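Local coordinates for putative prolyl-tRNA synthetase (Leishmania major, PDB 5XIL), which probably catalyses the ATP-dependent attachment of L-proline to tRNA(Pro), a step of protein synthesis, as a class II aminoacyl-tRNA synthetase, at residues Arg309-Ser321 and Val356-Leu368. Residues are numbered along the deposited sequence; the frame is centred on the assembly and turned at random. Where two conformers were deposited one is given.
Sequences RQELLASCWRLES and VELGPRELAERSL
Glu311 lies against Leu363 where helix 306-325 of the anticodon-binding domain packs on the domain's mixed five-stranded sheet, here strands 354-358 and 367-372 and the short helix 360-365 that links them. With its chain extended, Glu311 lays its carboxylate over the methyl Leu363 CD2, 3.8 Å from Glu311 CD. The other methyl of Leu363, CD1, rests on Ser315 CB. Leu312 brings CD1 to 3.7 Å from both Leu358 CD2 and Gly359 C, Gly359 being the N-cap of helix 360-365; the two leucines lie alongside one another, running opposite ways.

Ser315 stands at the middle. In the conformer given, its OG sits between the backbone N and the carbonyl carbon (chi1 80°) and donates 2.8 Å to Leu312 O, which also accepts from Cys316 N on the same face of its plane. In that conformer both methyls of Leu358, CD1 and CD2, press on the hydroxyl, each 3.5 Å from Ser315 OG. Cys316 SG flanks Leu358 CD1, and the Cys316 side chain also touches Ile295 and Pro297 of strand 293-297.

At the exposed margin Arg318 and Arg366 set their guanidinium groups nearly coplanar, edge to edge; Arg366 NE donates to the backbone O of Trp383, whose ring also makes a cation-pi contact with Arg366. One water joins the two like charges, accepting from Arg318 NE at 3.1 Å and from Arg366 NH2 at 2.8 Å. Farther along, Leu319 bridges two neighbouring antiparallel strands of the sheet, its CD2 meeting Val356 CG1 (3.8 Å) and Leu368 CD1 (3.9 Å) tip to tip.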
# COMPACT_ATOMS: atom_id res chain seq x y z
N ARG A 309 -33.35 -18.69 -20.85
CA ARG A 309 -32.99 -17.87 -19.69
C ARG A 309 -31.59 -18.29 -19.25
O ARG A 309 -30.74 -17.46 -18.95
CB ARG A 309 -34.00 -18.06 -18.59
CG ARG A 309 -33.73 -17.29 -17.32
CD ARG A 309 -34.34 -18.05 -16.15
NE ARG A 309 -34.01 -17.41 -14.90
CZ ARG A 309 -34.54 -16.26 -14.47
NH1 ARG A 309 -35.46 -15.62 -15.21
NH2 ARG A 309 -34.15 -15.74 -13.31
N GLN A 310 -31.35 -19.59 -19.28
CA GLN A 310 -30.05 -20.14 -18.92
C GLN A 310 -28.98 -19.69 -19.84
O GLN A 310 -27.88 -19.39 -19.41
CB GLN A 310 -30.06 -21.70 -18.94
N GLU A 311 -29.27 -19.69 -21.11
CA GLU A 311 -28.29 -19.29 -22.08
C GLU A 311 -27.89 -17.81 -21.82
O GLU A 311 -26.75 -17.44 -21.99
CB GLU A 311 -28.91 -19.42 -23.48
CG GLU A 311 -27.91 -19.42 -24.62
CD GLU A 311 -28.56 -19.18 -25.99
OE1 GLU A 311 -29.79 -18.95 -26.06
OE2 GLU A 311 -27.83 -19.17 -26.99
N LEU A 312 -28.87 -16.98 -21.49
CA LEU A 312 -28.67 -15.55 -21.38
C LEU A 312 -27.80 -15.28 -20.16
O LEU A 312 -26.84 -14.52 -20.19
CB LEU A 312 -30.02 -14.83 -21.27
CG LEU A 312 -29.92 -13.31 -21.40
CD1 LEU A 312 -29.52 -12.94 -22.84
CD2 LEU A 312 -31.23 -12.65 -21.02
N LEU A 313 -28.10 -15.96 -19.08
CA LEU A 313 -27.33 -15.75 -17.86
C LEU A 313 -25.92 -16.25 -18.04
O LEU A 313 -24.97 -15.63 -17.60
CB LEU A 313 -28.01 -16.45 -16.69
CG LEU A 313 -29.35 -15.83 -16.31
CD1 LEU A 313 -29.80 -16.54 -15.05
CD2 LEU A 313 -29.34 -14.32 -16.08
N ALA A 314 -25.78 -17.38 -18.69
CA ALA A 314 -24.50 -17.96 -19.00
C ALA A 314 -23.65 -17.05 -19.89
O ALA A 314 -22.43 -16.98 -19.75
CB ALA A 314 -24.68 -19.30 -19.69
N SER A 315 -24.29 -16.43 -20.86
CA SER A 315 -23.60 -15.51 -21.73
C SER A 315 -23.10 -14.26 -20.93
O SER A 315 -22.05 -13.72 -21.24
CB SER A 315 -24.49 -15.13 -22.93
OG SER A 315 -25.44 -14.13 -22.59
N CYS A 316 -23.84 -13.84 -19.90
CA CYS A 316 -23.38 -12.73 -19.04
C CYS A 316 -22.09 -13.09 -18.31
O CYS A 316 -21.12 -12.36 -18.31
CB CYS A 316 -24.45 -12.36 -18.04
SG CYS A 316 -25.90 -11.54 -18.72
N TRP A 317 -22.07 -14.28 -17.75
CA TRP A 317 -20.91 -14.81 -17.09
C TRP A 317 -19.77 -14.95 -18.06
O TRP A 317 -18.68 -14.66 -17.77
CB TRP A 317 -21.21 -16.18 -16.49
CG TRP A 317 -22.04 -16.17 -15.26
CD1 TRP A 317 -23.13 -16.92 -15.03
CD2 TRP A 317 -21.82 -15.40 -14.08
NE1 TRP A 317 -23.62 -16.68 -13.79
CE2 TRP A 317 -22.84 -15.74 -13.18
N ARG A 318 -20.06 -15.43 -19.24
CA ARG A 318 -19.01 -15.59 -20.19
C ARG A 318 -18.38 -14.26 -20.59
O ARG A 318 -17.17 -14.15 -20.81
CB ARG A 318 -19.57 -16.27 -21.44
CG ARG A 318 -18.56 -16.48 -22.54
CD ARG A 318 -19.08 -17.57 -23.49
NE ARG A 318 -20.25 -17.16 -24.31
CZ ARG A 318 -21.52 -17.56 -24.17
NH1 ARG A 318 -21.90 -18.41 -23.20
NH2 ARG A 318 -22.46 -17.10 -25.02
N LEU A 319 -19.23 -13.29 -20.81
CA LEU A 319 -18.76 -11.96 -21.15
C LEU A 319 -17.88 -11.38 -20.04
O LEU A 319 -16.81 -10.85 -20.27
CB LEU A 319 -19.96 -11.06 -21.48
CG LEU A 319 -19.56 -9.59 -21.75
CD1 LEU A 319 -18.64 -9.54 -22.96
CD2 LEU A 319 -20.72 -8.64 -22.00
N GLU A 320 -18.34 -11.52 -18.83
CA GLU A 320 -17.58 -11.10 -17.67
C GLU A 320 -16.20 -11.70 -17.70
O GLU A 320 -15.18 -11.01 -17.49
CB GLU A 320 -18.29 -11.51 -16.40
CG GLU A 320 -17.53 -11.06 -15.16
CD GLU A 320 -18.16 -11.53 -13.86
OE1 GLU A 320 -19.37 -11.84 -13.75
OE2 GLU A 320 -17.41 -11.55 -12.92
N SER A 321 -16.16 -13.00 -17.98
CA SER A 321 -14.91 -13.72 -17.97
C SER A 321 -13.98 -13.24 -19.05
O SER A 321 -12.79 -13.10 -18.82
CB SER A 321 -15.16 -15.24 -18.00
OG SER A 321 -13.86 -15.81 -18.11
N VAL A 356 -23.38 -2.66 -19.79
CA VAL A 356 -23.69 -3.56 -20.91
C VAL A 356 -25.03 -4.17 -20.58
O VAL A 356 -25.18 -4.77 -19.54
CB VAL A 356 -22.65 -4.70 -21.11
CG1 VAL A 356 -23.21 -5.72 -22.14
CG2 VAL A 356 -21.32 -4.21 -21.57
N GLU A 357 -26.00 -3.98 -21.46
CA GLU A 357 -27.32 -4.52 -21.34
C GLU A 357 -27.38 -5.68 -22.34
O GLU A 357 -27.15 -5.47 -23.53
CB GLU A 357 -28.34 -3.43 -21.73
CG GLU A 357 -28.14 -2.10 -21.02
CD GLU A 357 -28.96 -0.93 -21.56
OE1 GLU A 357 -29.87 -1.16 -22.41
OE2 GLU A 357 -28.72 0.24 -21.13
N LEU A 358 -27.53 -6.90 -21.83
CA LEU A 358 -27.36 -8.11 -22.62
C LEU A 358 -28.74 -8.80 -22.64
O LEU A 358 -29.27 -9.31 -21.62
CB LEU A 358 -26.29 -9.00 -22.05
CG LEU A 358 -25.55 -9.96 -22.96
CD1 LEU A 358 -24.53 -10.78 -22.23
CD2 LEU A 358 -26.48 -10.94 -23.61
N GLY A 359 -29.39 -8.65 -23.76
CA GLY A 359 -30.66 -9.31 -24.00
C GLY A 359 -30.69 -10.29 -25.17
O GLY A 359 -29.67 -10.60 -25.82
N PRO A 360 -31.89 -10.81 -25.44
CA PRO A 360 -32.04 -11.80 -26.53
C PRO A 360 -31.41 -11.34 -27.86
O PRO A 360 -30.63 -12.09 -28.49
CB PRO A 360 -33.55 -11.93 -26.64
CG PRO A 360 -34.03 -11.75 -25.23
CD PRO A 360 -33.13 -10.67 -24.64
N ARG A 361 -31.67 -10.10 -28.26
CA ARG A 361 -31.14 -9.60 -29.51
C ARG A 361 -29.62 -9.33 -29.52
O ARG A 361 -28.93 -9.46 -30.54
CB ARG A 361 -31.94 -8.37 -30.04
CG ARG A 361 -33.42 -8.61 -30.41
CD ARG A 361 -33.70 -9.93 -31.21
NE ARG A 361 -33.04 -10.02 -32.54
CZ ARG A 361 -32.78 -11.16 -33.19
NH1 ARG A 361 -33.08 -12.35 -32.66
NH2 ARG A 361 -32.17 -11.12 -34.39
N GLU A 362 -29.07 -8.98 -28.35
CA GLU A 362 -27.65 -8.79 -28.23
C GLU A 362 -27.01 -10.11 -28.32
O GLU A 362 -25.95 -10.27 -28.90
CB GLU A 362 -27.32 -8.17 -26.84
CG GLU A 362 -27.68 -6.70 -26.74
CD GLU A 362 -29.16 -6.35 -26.70
OE1 GLU A 362 -29.51 -5.35 -27.36
OE2 GLU A 362 -30.00 -6.99 -26.06
N LEU A 363 -27.63 -11.11 -27.73
CA LEU A 363 -27.10 -12.42 -27.88
C LEU A 363 -27.16 -12.89 -29.38
O LEU A 363 -26.16 -13.29 -29.96
CB LEU A 363 -27.90 -13.34 -26.99
CG LEU A 363 -27.45 -14.78 -26.87
CD1 LEU A 363 -25.97 -14.92 -26.67
CD2 LEU A 363 -28.25 -15.38 -25.72
N ALA A 364 -28.32 -12.76 -29.99
CA ALA A 364 -28.53 -13.28 -31.35
C ALA A 364 -27.66 -12.58 -32.37
O ALA A 364 -27.12 -13.21 -33.30
CB ALA A 364 -29.97 -13.12 -31.73
N GLU A 365 -27.51 -11.27 -32.22
CA GLU A 365 -26.66 -10.50 -33.11
C GLU A 365 -25.19 -10.38 -32.71
O GLU A 365 -24.43 -9.76 -33.45
CB GLU A 365 -27.25 -9.08 -33.32
CG GLU A 365 -28.66 -8.99 -33.83
CD GLU A 365 -28.83 -9.45 -35.29
OE1 GLU A 365 -27.83 -9.59 -36.04
OE2 GLU A 365 -29.99 -9.63 -35.66
N ARG A 366 -24.79 -10.99 -31.60
CA ARG A 366 -23.41 -10.88 -31.16
C ARG A 366 -23.08 -9.40 -31.25
O ARG A 366 -22.20 -8.98 -32.01
CB ARG A 366 -22.48 -11.69 -32.06
CG ARG A 366 -22.62 -13.19 -31.90
CD ARG A 366 -22.50 -13.60 -30.44
NE ARG A 366 -21.12 -13.58 -29.97
CZ ARG A 366 -20.68 -14.27 -28.93
NH1 ARG A 366 -21.50 -15.05 -28.24
NH2 ARG A 366 -19.40 -14.19 -28.57
N SER A 367 -23.80 -8.61 -30.45
CA SER A 367 -23.67 -7.16 -30.46
C SER A 367 -24.15 -6.57 -29.13
O SER A 367 -25.34 -6.58 -28.82
CB SER A 367 -24.47 -6.52 -31.57
OG SER A 367 -24.33 -5.09 -31.59
N LEU A 368 -23.20 -5.99 -28.38
CA LEU A 368 -23.51 -5.56 -27.00
C LEU A 368 -24.02 -4.16 -27.01
O LEU A 368 -23.45 -3.31 -27.65
CB LEU A 368 -22.20 -5.60 -26.19
CG LEU A 368 -21.44 -6.93 -26.20
CD1 LEU A 368 -20.19 -6.82 -25.37
CD2 LEU A 368 -22.36 -8.05 -25.72
O HOH W 1 -18.43 -15.75 -26.45